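Local atomic coordinates of glycoside Hydrolase (Bacteroides uniformis, PDB entry 5TA0), a protein that binds the agarose fragment neoagarooctaose and, as a family 86 glycoside hydrolase of a gut bacterium, probably cleaves agarose chains. Residues A[174-179]-A[227-232]; A[445-450]-A[459-464]; A[496-501]-A[509-514]; A[572-577]-A[589-594]; A[619-624]-A[633-638]. All coordinates share one frame; numbering follows the deposited sequence.

Contact 1: A[174-179]-A[227-232]; sequences EFYGRY and STIAAQ
Tyr-176 and Ile-229 bring together two neighbouring helices, 170-183 and 219-236, on the outside of the alpha/beta barrel that forms the catalytic part of this hydrolase. The helix axes run in roughly the same direction, 8.5 Å apart at closest and inclined by 32°. Tyr-176 CB points toward helix 219-236, and a chi1 of -162° sets CG anti to the backbone N. Ring atom CD2 then meets Ile-229 CG2 at 3.7 Å, the methyl lying at the ring edge, near its plane, and the two side chains crossing almost perpendicularly. Ile-88 of helix 86-94 and Leu-138 of strand 134-140 also touch the tyrosine. At the tip, OH is hydrogen-bonded to the carbonyl O of Glu-199, at the end of the inner barrel strand 197-199. One turn away, Gln-232 CB packs 3.7 Å from Glu-174 N. Gly-177 CA lies 4.2 Å from Gln-232 O, so close that a CB there would run into this carbonyl. Glu-174 turns its extended side chain to Arg-101 and Arg-178. Arg-178 NE meets Glu-174 OE1 at 2.9 Å in a nearly straight (168°) salt bridge, coming from above the carboxylate plane.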
# COMPACT_ATOMS: atom_id res chain seq x y z
N GLU A 174 -2.01 -23.48 -15.66
CA GLU A 174 -3.22 -24.00 -16.28
C GLU A 174 -4.33 -24.09 -15.25
O GLU A 174 -5.47 -23.72 -15.54
CB GLU A 174 -2.98 -25.35 -16.95
CG GLU A 174 -4.24 -25.88 -17.59
CD GLU A 174 -4.09 -27.21 -18.28
OE1 GLU A 174 -5.05 -28.01 -18.16
OE2 GLU A 174 -3.10 -27.43 -19.00
N PHE A 175 -4.02 -24.60 -14.06
CA PHE A 175 -5.02 -24.61 -13.00
C PHE A 175 -5.58 -23.20 -12.80
O PHE A 175 -6.80 -23.00 -12.70
CB PHE A 175 -4.42 -25.15 -11.67
CG PHE A 175 -5.26 -24.79 -10.48
CD1 PHE A 175 -6.46 -25.47 -10.20
CD2 PHE A 175 -4.92 -23.72 -9.68
CE1 PHE A 175 -7.27 -25.06 -9.17
CE2 PHE A 175 -5.75 -23.31 -8.65
CZ PHE A 175 -6.90 -23.99 -8.39
N TYR A 176 -4.69 -22.22 -12.65
CA TYR A 176 -5.15 -20.85 -12.34
C TYR A 176 -6.00 -20.28 -13.47
O TYR A 176 -7.07 -19.69 -13.24
CB TYR A 176 -3.93 -19.98 -12.06
CG TYR A 176 -4.13 -18.67 -11.32
CD1 TYR A 176 -5.33 -18.31 -10.67
CD2 TYR A 176 -3.06 -17.79 -11.21
CE1 TYR A 176 -5.43 -17.13 -9.94
CE2 TYR A 176 -3.17 -16.61 -10.47
CZ TYR A 176 -4.35 -16.28 -9.85
OH TYR A 176 -4.51 -15.14 -9.11
N GLY A 177 -5.53 -20.43 -14.71
CA GLY A 177 -6.29 -19.93 -15.86
C GLY A 177 -7.65 -20.61 -15.99
O GLY A 177 -8.66 -19.94 -16.23
N ARG A 178 -7.70 -21.93 -15.82
CA ARG A 178 -8.97 -22.65 -15.92
C ARG A 178 -9.90 -22.26 -14.79
O ARG A 178 -11.09 -22.08 -14.98
CB ARG A 178 -8.78 -24.15 -15.95
CG ARG A 178 -8.18 -24.70 -17.23
CD ARG A 178 -8.12 -26.22 -17.13
NE ARG A 178 -7.66 -26.81 -18.37
CZ ARG A 178 -8.39 -26.94 -19.47
NH1 ARG A 178 -9.66 -26.59 -19.47
NH2 ARG A 178 -7.83 -27.44 -20.57
N TYR A 179 -9.36 -22.11 -13.58
CA TYR A 179 -10.18 -21.71 -12.45
C TYR A 179 -10.91 -20.40 -12.75
O TYR A 179 -12.13 -20.27 -12.53
CB TYR A 179 -9.29 -21.52 -11.19
CG TYR A 179 -10.07 -21.07 -9.98
CD1 TYR A 179 -10.26 -19.72 -9.73
CD2 TYR A 179 -10.65 -22.00 -9.14
CE1 TYR A 179 -11.04 -19.29 -8.65
CE2 TYR A 179 -11.39 -21.59 -8.02
CZ TYR A 179 -11.59 -20.25 -7.80
OH TYR A 179 -12.33 -19.82 -6.73
N SER A 227 6.45 -15.51 -15.01
CA SER A 227 6.19 -15.35 -16.45
C SER A 227 5.33 -16.50 -16.97
O SER A 227 4.41 -16.29 -17.74
CB SER A 227 7.50 -15.31 -17.22
OG SER A 227 8.24 -14.13 -16.89
N THR A 228 5.63 -17.71 -16.52
CA THR A 228 4.87 -18.88 -16.96
C THR A 228 3.42 -18.82 -16.48
O THR A 228 2.49 -19.10 -17.23
CB THR A 228 5.59 -20.14 -16.53
OG1 THR A 228 6.87 -20.17 -17.20
CG2 THR A 228 4.79 -21.41 -16.89
N ILE A 229 3.21 -18.42 -15.22
CA ILE A 229 1.84 -18.27 -14.72
C ILE A 229 1.07 -17.21 -15.52
O ILE A 229 -0.07 -17.44 -15.92
CB ILE A 229 1.78 -17.97 -13.21
CG1 ILE A 229 2.44 -19.08 -12.39
CG2 ILE A 229 0.34 -17.76 -12.76
CD1 ILE A 229 1.91 -20.49 -12.58
N ALA A 230 1.70 -16.07 -15.76
CA ALA A 230 1.03 -15.01 -16.50
C ALA A 230 0.60 -15.52 -17.88
O ALA A 230 -0.54 -15.26 -18.32
CB ALA A 230 1.93 -13.79 -16.62
N ALA A 231 1.49 -16.22 -18.55
CA ALA A 231 1.18 -16.72 -19.91
C ALA A 231 0.02 -17.71 -19.89
O ALA A 231 -0.86 -17.67 -20.76
CB ALA A 231 2.39 -17.33 -20.54
N GLN A 232 -0.02 -18.59 -18.89
CA GLN A 232 -1.12 -19.56 -18.78
C GLN A 232 -2.44 -18.89 -18.41
O GLN A 232 -3.49 -19.23 -18.96
CB GLN A 232 -0.78 -20.64 -17.77
CG GLN A 232 0.33 -21.58 -18.21
CD GLN A 232 -0.11 -22.56 -19.28
OE1 GLN A 232 -0.38 -23.72 -18.99
NE2 GLN A 232 -0.19 -22.09 -20.52

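Contact 2: A[445-450]-A[459-464]; sequences VYFIIN and LNLSVN
The Phe-447 ring meets Leu-461 across the gap between two strands, with Leu-461 CD2 approaching ring atom CE2 obliquely at 4.3 Å. One face of the same ring is taken by Ile-449 CD1, two residues further along its own strand, which lies 3.9 Å above the ring plane and is displaced toward the rim. The ring is carried out of its strand by a CG placed opposite the backbone N (chi1 -172°), and Val-27 of strand 25-30 touches both Phe-447 and Ile-449. Beside this pair, Ile-449 and Leu-459 reach for one another tip to tip. Leu-459 CD1 rests against both Ile-449 methyls, 3.9 Å from Ile-449 CG2 and 4.0 Å from Ile-449 CD1. All four residues are buried and their mutual contact is purely apolar. No hydrogen bond joins the segments, whose nearest CA atoms, those of Phe-447 and Val-463 for example, stay 9.8 Å apart. Each strand finds its backbone partners to the side: 444-451 lies between 434-441 and 508-514, while 457-464 lies between 25-30 and 500-503. Alternate residues pointing inward from two strands that face one another without backbone pairing are the mark of a beta-sandwich core, here that of the porphyranase-type sandwich domain.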
# COMPACT_ATOMS: atom_id res chain seq x y z
N VAL A 445 -14.92 20.48 1.94
CA VAL A 445 -13.47 20.34 1.80
C VAL A 445 -12.95 19.49 2.94
O VAL A 445 -13.26 19.77 4.10
CB VAL A 445 -12.75 21.70 1.81
CG1 VAL A 445 -11.25 21.53 1.53
CG2 VAL A 445 -13.38 22.62 0.78
N TYR A 446 -12.14 18.48 2.63
CA TYR A 446 -11.58 17.54 3.60
C TYR A 446 -10.09 17.79 3.64
O TYR A 446 -9.40 17.66 2.63
CB TYR A 446 -11.88 16.08 3.19
CG TYR A 446 -13.34 15.86 3.04
CD1 TYR A 446 -14.14 15.65 4.16
CD2 TYR A 446 -13.95 15.94 1.79
CE1 TYR A 446 -15.50 15.49 4.04
CE2 TYR A 446 -15.33 15.78 1.65
CZ TYR A 446 -16.08 15.55 2.79
OH TYR A 446 -17.45 15.43 2.71
N PHE A 447 -9.60 18.20 4.82
CA PHE A 447 -8.21 18.54 5.06
C PHE A 447 -7.65 17.48 6.01
O PHE A 447 -8.11 17.38 7.17
CB PHE A 447 -8.17 19.94 5.66
CG PHE A 447 -6.80 20.55 5.82
CD1 PHE A 447 -5.66 20.12 5.14
CD2 PHE A 447 -6.68 21.68 6.64
CE1 PHE A 447 -4.45 20.76 5.31
CE2 PHE A 447 -5.48 22.34 6.78
CZ PHE A 447 -4.38 21.89 6.11
N ILE A 448 -6.74 16.65 5.50
CA ILE A 448 -6.24 15.50 6.28
C ILE A 448 -4.82 15.76 6.68
O ILE A 448 -3.99 16.14 5.86
CB ILE A 448 -6.31 14.17 5.48
CG1 ILE A 448 -7.69 13.95 4.87
CG2 ILE A 448 -5.92 13.00 6.36
CD1 ILE A 448 -7.77 14.21 3.38
N ILE A 449 -4.51 15.57 7.98
CA ILE A 449 -3.18 15.82 8.50
C ILE A 449 -2.78 14.64 9.37
O ILE A 449 -3.57 14.19 10.19
CB ILE A 449 -3.10 17.15 9.31
CG1 ILE A 449 -3.82 18.28 8.55
CG2 ILE A 449 -1.66 17.49 9.65
CD1 ILE A 449 -3.92 19.59 9.32
N ASN A 450 -1.56 14.16 9.15
CA ASN A 450 -1.04 12.97 9.85
C ASN A 450 0.33 13.26 10.45
O ASN A 450 1.17 13.88 9.84
CB ASN A 450 -0.96 11.82 8.84
CG ASN A 450 -0.34 10.55 9.43
OD1 ASN A 450 0.83 10.27 9.23
ND2 ASN A 450 -1.14 9.83 10.18
N LEU A 459 -0.17 22.76 15.58
CA LEU A 459 -0.32 23.21 14.21
C LEU A 459 -0.98 24.57 14.15
O LEU A 459 -1.93 24.84 14.90
CB LEU A 459 -1.21 22.24 13.42
CG LEU A 459 -0.87 20.76 13.48
CD1 LEU A 459 -1.90 19.95 12.71
CD2 LEU A 459 0.53 20.49 12.98
N ASN A 460 -0.47 25.42 13.26
CA ASN A 460 -1.12 26.68 12.91
C ASN A 460 -1.68 26.51 11.50
O ASN A 460 -0.92 26.29 10.56
CB ASN A 460 -0.13 27.84 12.97
CG ASN A 460 0.36 28.13 14.39
OD1 ASN A 460 -0.37 27.96 15.37
ND2 ASN A 460 1.61 28.56 14.50
N LEU A 461 -3.00 26.60 11.38
CA LEU A 461 -3.73 26.32 10.13
C LEU A 461 -4.07 27.59 9.36
O LEU A 461 -4.62 28.53 9.95
CB LEU A 461 -5.04 25.57 10.40
CG LEU A 461 -4.94 24.18 11.06
CD1 LEU A 461 -4.59 24.23 12.53
CD2 LEU A 461 -6.25 23.43 10.87
N SER A 462 -3.77 27.61 8.06
CA SER A 462 -4.20 28.68 7.15
C SER A 462 -4.99 28.10 6.00
O SER A 462 -4.56 27.13 5.39
CB SER A 462 -2.99 29.45 6.62
OG SER A 462 -2.29 30.08 7.68
N VAL A 463 -6.16 28.67 5.70
CA VAL A 463 -6.98 28.24 4.58
C VAL A 463 -7.06 29.40 3.61
O VAL A 463 -7.58 30.46 3.96
CB VAL A 463 -8.39 27.80 5.02
CG1 VAL A 463 -9.19 27.31 3.82
CG2 VAL A 463 -8.30 26.71 6.09
N ASN A 464 -6.49 29.21 2.42
CA ASN A 464 -6.36 30.27 1.42
C ASN A 464 -7.16 29.92 0.20
O ASN A 464 -7.42 28.74 -0.09
CB ASN A 464 -4.90 30.44 1.00
CG ASN A 464 -3.96 30.64 2.18
OD1 ASN A 464 -2.95 29.94 2.31
ND2 ASN A 464 -4.28 31.60 3.03

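Contact 3: A[496-501]-A[509-514]; sequences KSLDHF and CVICYN
Phe-501 receives the sulfur of Cys-509 in a sulfur-aromatic contact inside the beta-sandwich domain, where strand 500-503 and the loop before it face strand 508-514. Cys-509 SG lies 4.6 Å from the ring centroid, 46° off the normal and so oblique to the ring; its nearest ring atom is Phe-501 CE1 at 3.8 Å. A chi1 of 59° tucks SG between the backbone N and carbonyl carbon of Cys-509; CB itself lies 3.9 Å from Phe-501 CE1. Further along, Leu-498 and Ile-511 meet tip to tip, with Leu-498 CD2 3.7 Å from Ile-511 CD1. In the next shell, Leu-461 of strand 457-464 touches Leu-498, Phe-501 and Ile-511 alike, while His-477 makes an edge-to-face pair with the Phe-501 ring. Replacing Phe-501 by an alanine would probably open a gap beside Cys-509 and leave both the sulfur and the His-477 ring without their aromatic partner. Backbone hydrogen bonds to Leu-459 and Leu-461 hold Phe-501 and Asp-499 in place. Nearby, one water bridges the two segments: it donates to Leu-498 O at 2.8 Å and lies 2.7 Å from Tyr-513 OH, in the plane of the tyrosine ring.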
# COMPACT_ATOMS: atom_id res chain seq x y z
N LYS A 496 -16.17 26.46 15.83
CA LYS A 496 -16.55 27.76 15.27
C LYS A 496 -15.42 28.31 14.41
O LYS A 496 -15.65 28.98 13.41
CB LYS A 496 -16.90 28.75 16.40
N SER A 497 -14.19 28.02 14.81
CA SER A 497 -13.01 28.36 14.04
C SER A 497 -11.95 27.32 14.34
O SER A 497 -12.06 26.60 15.34
CB SER A 497 -12.51 29.75 14.44
OG SER A 497 -12.10 29.76 15.79
N LEU A 498 -10.92 27.24 13.50
CA LEU A 498 -9.81 26.33 13.77
C LEU A 498 -8.49 26.86 13.26
O LEU A 498 -7.89 26.34 12.33
CB LEU A 498 -10.11 24.94 13.19
CG LEU A 498 -9.27 23.82 13.79
CD1 LEU A 498 -9.75 23.49 15.21
CD2 LEU A 498 -9.29 22.57 12.91
N ASP A 499 -8.01 27.91 13.93
CA ASP A 499 -6.73 28.51 13.58
C ASP A 499 -5.53 27.73 14.14
O ASP A 499 -4.42 27.85 13.61
CB ASP A 499 -6.67 29.96 14.07
CG ASP A 499 -7.65 30.86 13.36
OD1 ASP A 499 -7.97 30.63 12.17
OD2 ASP A 499 -8.11 31.83 14.01
N HIS A 500 -5.76 26.98 15.21
CA HIS A 500 -4.73 26.21 15.89
C HIS A 500 -5.32 24.86 16.26
O HIS A 500 -6.51 24.77 16.58
CB HIS A 500 -4.25 26.91 17.17
CG HIS A 500 -3.86 28.34 16.97
ND1 HIS A 500 -2.66 28.70 16.41
CD2 HIS A 500 -4.53 29.49 17.22
CE1 HIS A 500 -2.59 30.02 16.33
NE2 HIS A 500 -3.71 30.52 16.82
N PHE A 501 -4.47 23.83 16.22
CA PHE A 501 -4.89 22.48 16.57
C PHE A 501 -3.65 21.69 16.98
O PHE A 501 -2.62 21.76 16.32
CB PHE A 501 -5.57 21.82 15.37
CG PHE A 501 -6.05 20.43 15.64
CD1 PHE A 501 -5.31 19.32 15.21
CD2 PHE A 501 -7.23 20.21 16.31
CE1 PHE A 501 -5.76 18.04 15.46
CE2 PHE A 501 -7.68 18.92 16.56
CZ PHE A 501 -6.93 17.84 16.14
N CYS A 509 -5.88 13.77 11.88
CA CYS A 509 -7.14 14.47 11.88
C CYS A 509 -7.67 14.63 10.45
O CYS A 509 -6.89 14.73 9.50
CB CYS A 509 -7.07 15.84 12.56
SG CYS A 509 -5.90 17.02 11.85
N VAL A 510 -8.99 14.60 10.34
CA VAL A 510 -9.71 14.94 9.11
C VAL A 510 -10.61 16.12 9.48
O VAL A 510 -11.52 15.96 10.33
CB VAL A 510 -10.52 13.77 8.53
CG1 VAL A 510 -11.41 14.23 7.36
CG2 VAL A 510 -9.60 12.64 8.09
N ILE A 511 -10.32 17.27 8.88
CA ILE A 511 -11.07 18.51 9.15
C ILE A 511 -11.99 18.73 7.97
O ILE A 511 -11.55 18.77 6.82
CB ILE A 511 -10.11 19.69 9.34
CG1 ILE A 511 -9.11 19.41 10.48
CG2 ILE A 511 -10.89 20.98 9.62
CD1 ILE A 511 -7.85 20.20 10.42
N CYS A 512 -13.29 18.81 8.24
CA CYS A 512 -14.31 18.92 7.22
C CYS A 512 -14.87 20.35 7.23
O CYS A 512 -15.54 20.73 8.18
CB CYS A 512 -15.42 17.89 7.44
SG CYS A 512 -14.82 16.20 7.76
N TYR A 513 -14.56 21.12 6.19
CA TYR A 513 -15.10 22.48 6.05
C TYR A 513 -16.33 22.40 5.18
O TYR A 513 -16.28 21.78 4.12
CB TYR A 513 -14.10 23.41 5.41
CG TYR A 513 -12.79 23.57 6.15
CD1 TYR A 513 -12.58 24.62 7.05
CD2 TYR A 513 -11.75 22.68 5.98
CE1 TYR A 513 -11.38 24.77 7.73
CE2 TYR A 513 -10.55 22.82 6.66
CZ TYR A 513 -10.36 23.86 7.53
OH TYR A 513 -9.17 23.97 8.19
N ASN A 514 -17.44 23.00 5.61
CA ASN A 514 -18.63 23.10 4.80
C ASN A 514 -18.88 24.57 4.45
O ASN A 514 -18.91 25.42 5.34
CB ASN A 514 -19.83 22.50 5.52
CG ASN A 514 -21.09 22.56 4.69
OD1 ASN A 514 -22.01 23.32 5.00
ND2 ASN A 514 -21.15 21.80 3.62
O HOH W 1 -9.00 26.16 9.79

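Contact 4: A[572-577]-A[589-594]; sequences LSLLPE and DNFRGD
Leu-574 and Leu-575, side by side in a loop, point their side chains at two different residues of 589-594. Leu-574 sends CD1 obliquely toward the Phe-591 ring, 4.2 Å from CE1. Leu-575 crosses Asp-589 at about a right angle, its CD1 3.7 Å and its CD2 4.1 Å from Asp-589 OD1; both methyls thus lie against one carboxylate oxygen at the solvent-facing side of the contact. The carboxylate comes within range although the CB of Asp-589 starts away from the leucine, because the side chain turns back beyond it. Phe-591 takes the less common chi1 of 51°, and its ring edge meets Asp-594 O in the ring plane, 3.4 Å from CE2. Phe-602 of strand 602-609 touches Leu-574 and pairs edge-to-face with Phe-591, extending the apolar contact to that strand. The leucine loop is shaped by Ser-573, whose OG accepts a 3.0 Å hydrogen bond from Leu-575 N. Beyond the ring, Arg-592 forms salt bridges with Glu-607 of the same domain and with Glu-359, just past barrel helix 340-358. The contact therefore joins two connecting loops at the surface of the C-terminal beta domain, one of them built on an ST turn, the other supplying Phe-591 to an edge-to-face pair with Phe-602.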
# COMPACT_ATOMS: atom_id res chain seq x y z
N LEU A 572 27.10 7.05 9.99
CA LEU A 572 27.57 7.62 8.75
C LEU A 572 26.70 8.80 8.36
O LEU A 572 25.48 8.81 8.61
CB LEU A 572 27.60 6.58 7.65
CG LEU A 572 28.53 5.38 7.88
CD1 LEU A 572 28.43 4.36 6.75
CD2 LEU A 572 29.98 5.85 8.04
N SER A 573 27.31 9.79 7.71
CA SER A 573 26.66 11.07 7.44
C SER A 573 25.45 10.91 6.50
O SER A 573 25.51 10.18 5.51
CB SER A 573 27.66 12.04 6.81
OG SER A 573 27.05 13.25 6.43
N LEU A 574 24.37 11.62 6.84
CA LEU A 574 23.21 11.79 5.94
C LEU A 574 23.15 13.25 5.43
O LEU A 574 22.10 13.73 4.99
CB LEU A 574 21.93 11.39 6.66
CG LEU A 574 21.90 9.95 7.19
CD1 LEU A 574 20.55 9.70 7.86
CD2 LEU A 574 22.17 8.90 6.11
N LEU A 575 24.30 13.93 5.46
CA LEU A 575 24.41 15.34 5.09
C LEU A 575 25.56 15.51 4.10
O LEU A 575 26.57 16.18 4.40
CB LEU A 575 24.63 16.20 6.34
CG LEU A 575 23.46 16.24 7.32
CD1 LEU A 575 23.91 16.87 8.63
CD2 LEU A 575 22.26 16.98 6.75
N PRO A 576 25.43 14.93 2.90
CA PRO A 576 26.43 15.16 1.88
C PRO A 576 26.42 16.61 1.42
O PRO A 576 25.43 17.33 1.61
CB PRO A 576 25.98 14.26 0.74
CG PRO A 576 24.52 14.12 0.91
CD PRO A 576 24.30 14.12 2.38
N GLU A 577 27.53 17.02 0.82
CA GLU A 577 27.56 18.26 0.05
C GLU A 577 26.78 18.01 -1.23
O GLU A 577 27.07 17.04 -1.94
CB GLU A 577 29.00 18.65 -0.31
CG GLU A 577 29.85 19.04 0.89
CD GLU A 577 31.29 19.41 0.53
OE1 GLU A 577 31.66 19.41 -0.67
OE2 GLU A 577 32.06 19.71 1.47
N ASP A 589 18.30 19.14 8.13
CA ASP A 589 18.55 18.22 9.24
C ASP A 589 17.39 17.26 9.50
O ASP A 589 17.62 16.11 9.92
CB ASP A 589 18.85 18.99 10.54
CG ASP A 589 20.28 19.48 10.63
OD1 ASP A 589 21.21 18.68 10.37
OD2 ASP A 589 20.48 20.66 10.96
N ASN A 590 16.16 17.72 9.26
CA ASN A 590 14.97 16.89 9.47
C ASN A 590 14.48 16.28 8.16
O ASN A 590 14.46 16.96 7.13
CB ASN A 590 13.84 17.67 10.14
CG ASN A 590 12.75 16.77 10.73
OD1 ASN A 590 12.94 15.57 10.93
ND2 ASN A 590 11.60 17.36 11.03
N PHE A 591 14.12 15.00 8.22
CA PHE A 591 13.54 14.28 7.09
C PHE A 591 12.25 13.61 7.55
O PHE A 591 11.90 13.62 8.73
CB PHE A 591 14.54 13.28 6.48
CG PHE A 591 15.18 12.36 7.48
CD1 PHE A 591 16.45 12.64 7.97
CD2 PHE A 591 14.52 11.23 7.95
CE1 PHE A 591 17.05 11.81 8.90
CE2 PHE A 591 15.11 10.40 8.89
CZ PHE A 591 16.38 10.68 9.37
N ARG A 592 11.53 13.04 6.60
CA ARG A 592 10.24 12.44 6.87
C ARG A 592 10.35 11.21 7.77
O ARG A 592 10.94 10.19 7.38
CB ARG A 592 9.60 12.09 5.52
CG ARG A 592 8.18 11.64 5.61
CD ARG A 592 7.78 10.93 4.35
NE ARG A 592 7.73 11.75 3.14
CZ ARG A 592 6.65 11.93 2.36
NH1 ARG A 592 5.47 11.43 2.70
NH2 ARG A 592 6.74 12.60 1.22
N GLY A 593 9.78 11.29 8.97
CA GLY A 593 9.76 10.19 9.90
C GLY A 593 11.00 10.00 10.76
O GLY A 593 11.80 10.93 10.93
N ASP A 594 11.13 8.79 11.28
CA ASP A 594 12.00 8.53 12.42
C ASP A 594 13.44 8.25 12.02
O ASP A 594 13.75 7.93 10.87
CB ASP A 594 11.42 7.43 13.31
CG ASP A 594 11.64 6.04 12.77
OD1 ASP A 594 10.89 5.62 11.86
OD2 ASP A 594 12.56 5.34 13.24

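Contact 5: A[619-624]-A[633-638]; sequences NTISLK and STVTMQ
Ile-621 and Val-635 have CA atoms 8.3 Å apart where strands 619-624 and 633-638 pass each other, their axes 9.8 Å apart at closest and their directions 136° from parallel, with no hydrogen bond between them. They belong to the two facing sheets of the C-terminal beta-sandwich: 619-624 pairs with 545-549 and 577-580, and 631-642 with 523-538 and 558-568. In the middle of the interface, the Ile-621 and Val-635 side chains run alongside each other, pointing opposite ways. Val-635 CG1 rests against both ends of the isoleucine, 4.0 Å from Ile-621 CD1 and 4.1 Å from Ile-621 CG2. The other valine methyl, CG2, has a looser neighbour in Leu-623 CD1 at 4.4 Å, so the two branches of Val-635 serve two residues of the opposite strand. Ile-562 of strand 558-568 touches Ile-621 and Met-637 and continues the apolar layer. On the other side of 631-642, Thr-634 and Thr-636 lie on Asp-305 and Gln-309 of barrel helix 298-315, so this sheet has the facing sheet on one side and the barrel helix on the other. At the far end, the buried Asn-619 amide is well supplied: OD1 accepts from Lys-616 N and Asn-581 ND2, and ND2 bonds to Ile-549 O. Met-637, bent at its last torsion (chi3 68°), crosses this amide at about a right angle and brings CE to 4.1 Å from Asn-619 ND2.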
# COMPACT_ATOMS: atom_id res chain seq x y z
N ASN A 619 19.73 18.33 -15.87
CA ASN A 619 20.24 18.69 -14.55
C ASN A 619 21.30 17.73 -14.08
O ASN A 619 21.13 16.51 -14.22
CB ASN A 619 19.10 18.69 -13.54
CG ASN A 619 18.01 19.65 -13.93
OD1 ASN A 619 18.13 20.85 -13.66
ND2 ASN A 619 16.97 19.17 -14.58
N THR A 620 22.34 18.26 -13.46
CA THR A 620 23.43 17.46 -12.91
C THR A 620 23.39 17.62 -11.39
O THR A 620 23.49 18.75 -10.89
CB THR A 620 24.78 17.94 -13.51
OG1 THR A 620 24.73 17.84 -14.94
CG2 THR A 620 25.94 17.12 -12.97
N ILE A 621 23.24 16.51 -10.65
CA ILE A 621 23.10 16.49 -9.21
C ILE A 621 24.31 15.76 -8.65
O ILE A 621 24.50 14.57 -8.95
CB ILE A 621 21.78 15.80 -8.80
CG1 ILE A 621 20.59 16.67 -9.26
CG2 ILE A 621 21.75 15.55 -7.29
CD1 ILE A 621 19.23 15.97 -9.30
N SER A 622 25.15 16.47 -7.88
CA SER A 622 26.41 15.94 -7.37
C SER A 622 26.33 15.80 -5.86
O SER A 622 25.91 16.73 -5.18
CB SER A 622 27.54 16.89 -7.79
OG SER A 622 28.69 16.77 -6.99
N LEU A 623 26.76 14.65 -5.35
CA LEU A 623 26.81 14.38 -3.91
C LEU A 623 28.22 14.03 -3.49
O LEU A 623 28.89 13.27 -4.16
CB LEU A 623 25.90 13.21 -3.55
CG LEU A 623 24.41 13.41 -3.79
CD1 LEU A 623 23.70 12.08 -3.61
CD2 LEU A 623 23.84 14.43 -2.84
N LYS A 624 28.66 14.58 -2.36
CA LYS A 624 29.97 14.23 -1.81
C LYS A 624 29.85 14.04 -0.31
O LYS A 624 29.49 14.96 0.40
CB LYS A 624 31.01 15.30 -2.12
CG LYS A 624 32.42 14.89 -1.68
CD LYS A 624 33.42 16.03 -1.86
CE LYS A 624 33.70 16.29 -3.31
NZ LYS A 624 34.88 17.19 -3.43
N SER A 633 20.96 4.96 -3.15
CA SER A 633 20.10 4.02 -3.86
C SER A 633 19.47 4.66 -5.10
O SER A 633 19.54 4.11 -6.18
CB SER A 633 19.03 3.44 -2.94
OG SER A 633 18.33 4.46 -2.28
N THR A 634 18.88 5.85 -4.91
CA THR A 634 18.20 6.57 -5.99
C THR A 634 18.34 8.06 -5.80
O THR A 634 18.42 8.55 -4.66
CB THR A 634 16.69 6.23 -6.08
OG1 THR A 634 16.05 6.56 -4.85
CG2 THR A 634 16.46 4.77 -6.40
N VAL A 635 18.32 8.78 -6.92
CA VAL A 635 18.12 10.22 -6.95
C VAL A 635 17.01 10.48 -7.94
O VAL A 635 17.12 10.14 -9.11
CB VAL A 635 19.40 10.98 -7.33
CG1 VAL A 635 19.11 12.47 -7.38
CG2 VAL A 635 20.51 10.66 -6.33
N THR A 636 15.90 11.02 -7.42
CA THR A 636 14.74 11.40 -8.26
C THR A 636 14.33 12.81 -7.88
O THR A 636 14.84 13.39 -6.94
CB THR A 636 13.59 10.39 -8.12
OG1 THR A 636 13.07 10.40 -6.77
CG2 THR A 636 14.06 8.98 -8.46
N MET A 637 13.38 13.37 -8.62
CA MET A 637 12.99 14.77 -8.38
C MET A 637 11.51 14.97 -8.68
O MET A 637 11.03 14.56 -9.72
CB MET A 637 13.84 15.71 -9.22
CG MET A 637 13.57 17.19 -8.99
SD MET A 637 14.89 18.26 -9.62
CE MET A 637 14.68 17.98 -11.37
N GLN A 638 10.82 15.64 -7.78
CA GLN A 638 9.45 16.13 -8.03
C GLN A 638 9.50 17.60 -8.41
O GLN A 638 10.15 18.41 -7.74
CB GLN A 638 8.58 15.98 -6.80
CG GLN A 638 8.23 14.54 -6.46
CD GLN A 638 7.82 14.42 -5.03
OE1 GLN A 638 8.69 14.46 -4.15
NE2 GLN A 638 6.53 14.31 -4.76

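In the fold
The five contacts follow one another along the chain in series, none nested in or crossing another. Contact 1 comes first, closing a 47-residue excursion between two barrel helices; its centre lies more than 40 Å from those of the others. Contacts 2 and 3 close short loops of eight and seven residues in the sandwich domain and touch directly: strands 457-464 and 500-503 pair, and Val-463 CG2 packs 3.6 Å from Tyr-513 OH. Contacts 4 and 5 close loops of 11 and eight residues in the C-terminal domain and meet where Glu-577 N probably bonds to Lys-624 O at 2.9 Å. Contacts 2 and 4 come within about 8 Å at their nearest atoms, without touching.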